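Side-chain contact in small S protein (Podospora anserina, PDB 2WVO), which enforces heterokaryon incompatibility, triggering a lethal reaction when it meets the prion form of its partner from an incompatible cell: residues N186-V191 and T198-A203. Numbering follows the deposited sequence.
Sequences NEIEEV and TILKDA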
# COMPACT_ATOMS: atom_id res chain seq x y z
N ASN A 186 23.62 -21.45 -0.35
CA ASN A 186 23.15 -22.76 -0.83
C ASN A 186 22.21 -22.68 -2.03
O ASN A 186 22.23 -23.56 -2.90
CB ASN A 186 22.47 -23.54 0.30
CG ASN A 186 23.39 -23.82 1.47
OD1 ASN A 186 24.59 -24.05 1.29
ND2 ASN A 186 22.83 -23.81 2.67
N GLU A 187 21.37 -21.64 -2.07
CA GLU A 187 20.42 -21.40 -3.17
C GLU A 187 21.10 -21.30 -4.54
O GLU A 187 20.50 -21.64 -5.56
CB GLU A 187 19.63 -20.11 -2.93
CG GLU A 187 18.57 -20.22 -1.85
CD GLU A 187 18.06 -18.87 -1.38
OE1 GLU A 187 18.31 -17.84 -2.06
OE2 GLU A 187 17.42 -18.83 -0.31
N ILE A 188 22.34 -20.83 -4.53
CA ILE A 188 23.02 -20.36 -5.72
C ILE A 188 24.13 -21.31 -6.22
O ILE A 188 24.74 -21.08 -7.27
CB ILE A 188 23.56 -18.91 -5.47
CG1 ILE A 188 23.04 -17.95 -6.54
CG2 ILE A 188 25.08 -18.85 -5.28
CD1 ILE A 188 22.95 -16.51 -6.07
N GLU A 189 24.35 -22.40 -5.47
CA GLU A 189 25.42 -23.35 -5.78
C GLU A 189 25.25 -24.09 -7.12
O GLU A 189 26.22 -24.60 -7.68
CB GLU A 189 25.63 -24.35 -4.63
CG GLU A 189 24.53 -25.39 -4.45
CD GLU A 189 24.63 -26.14 -3.13
OE1 GLU A 189 25.73 -26.21 -2.54
OE2 GLU A 189 23.59 -26.67 -2.67
N GLU A 190 24.02 -24.13 -7.62
CA GLU A 190 23.69 -24.82 -8.87
C GLU A 190 23.89 -23.99 -10.15
O GLU A 190 23.97 -24.55 -11.25
CB GLU A 190 22.25 -25.36 -8.82
CG GLU A 190 22.14 -26.79 -8.32
CD GLU A 190 22.64 -27.80 -9.34
OE1 GLU A 190 22.36 -27.62 -10.54
OE2 GLU A 190 23.32 -28.77 -8.93
N VAL A 191 23.97 -22.67 -10.00
CA VAL A 191 24.26 -21.80 -11.15
C VAL A 191 25.77 -21.52 -11.25
O VAL A 191 26.38 -20.95 -10.32
CB VAL A 191 23.38 -20.51 -11.18
CG1 VAL A 191 23.19 -19.92 -9.79
CG2 VAL A 191 23.95 -19.48 -12.15
N THR A 198 25.14 -13.00 -13.39
CA THR A 198 25.14 -11.55 -13.60
C THR A 198 23.71 -11.04 -13.72
O THR A 198 23.38 -9.97 -13.22
CB THR A 198 25.96 -11.20 -14.87
OG1 THR A 198 27.28 -11.74 -14.72
CG2 THR A 198 26.04 -9.69 -15.10
N ILE A 199 22.87 -11.84 -14.39
CA ILE A 199 21.44 -11.56 -14.51
C ILE A 199 20.75 -11.65 -13.13
O ILE A 199 19.94 -10.78 -12.78
CB ILE A 199 20.76 -12.50 -15.56
CG1 ILE A 199 21.34 -12.28 -16.97
CG2 ILE A 199 19.25 -12.30 -15.57
CD1 ILE A 199 21.12 -10.88 -17.58
N LEU A 200 21.10 -12.67 -12.34
CA LEU A 200 20.61 -12.83 -10.97
C LEU A 200 20.98 -11.67 -10.05
O LEU A 200 20.13 -11.14 -9.34
CB LEU A 200 21.12 -14.13 -10.33
CG LEU A 200 20.21 -15.32 -10.04
CD1 LEU A 200 20.93 -16.26 -9.10
CD2 LEU A 200 18.82 -14.95 -9.47
N LYS A 201 22.26 -11.29 -10.05
CA LYS A 201 22.75 -10.21 -9.20
C LYS A 201 22.11 -8.86 -9.53
O LYS A 201 21.85 -8.05 -8.64
CB LYS A 201 24.28 -10.09 -9.27
CG LYS A 201 24.85 -9.03 -8.35
CD LYS A 201 26.35 -8.93 -8.45
CE LYS A 201 26.88 -7.86 -7.51
NZ LYS A 201 26.62 -6.47 -7.96
N ASP A 202 21.86 -8.63 -10.82
CA ASP A 202 21.21 -7.40 -11.28
C ASP A 202 19.76 -7.33 -10.83
O ASP A 202 19.29 -6.26 -10.41
CB ASP A 202 21.32 -7.26 -12.80
CG ASP A 202 20.32 -6.26 -13.37
OD1 ASP A 202 20.70 -5.09 -13.57
OD2 ASP A 202 19.14 -6.64 -13.60
N ALA A 203 19.05 -8.45 -10.93
CA ALA A 203 17.65 -8.55 -10.50
C ALA A 203 17.51 -8.50 -8.97
O ALA A 203 16.54 -7.95 -8.44
CB ALA A 203 17.00 -9.80 -11.08
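The carbonyl oxygen of Ile-188 is gripped twice, by Val-191 N at 3.3 Å and by the ammonium group of Lys-218, which also bonds Val-191 O and so holds carbonyls at both ends of a type I beta turn. The turn lies in the link from helix 177-187 to helix 194-204 of the largely helical HeLo domain. Four residues, Ile-188 to Val-191, make up the bend, and its first and last side chains both point toward helix 194-204. There they meet one residue, Leu-200, in a small, wholly apolar contact that buries 89 Å² in all.

Leu-200 supplies the larger share of this surface, and its CD1 makes the closest approaches. With chi2 at -165° CD1 lies nearly anti to CA and is carried outward from the helix, while CD2 is turned off to another side. CD1 settles alongside the outer bond of Ile-188, 3.7 Å from both Ile-188 CG1 and Ile-188 CD1, so it touches the length of that bond rather than its end alone. The two side chains run past each other in opposite directions; the CA atoms of Ile-188 and Leu-200 stand 9.5 Å apart.

Helix 120-136 also packs on Leu-200, through Leu-125 and Leu-129, and Met-211 of helix 209-218 touches Ile-188. Arg-54 and Arg-136 form salt bridges to Glu-187 OE2, a buried carboxylate oxygen whose negative charge they probably stabilise.

Val-191 adds a smaller, looser part of the contact. It meets the methyl of Leu-200 from the same side as Ile-188 does, with Val-191 CG1 standing 4.4 Å from Leu-200 CD1.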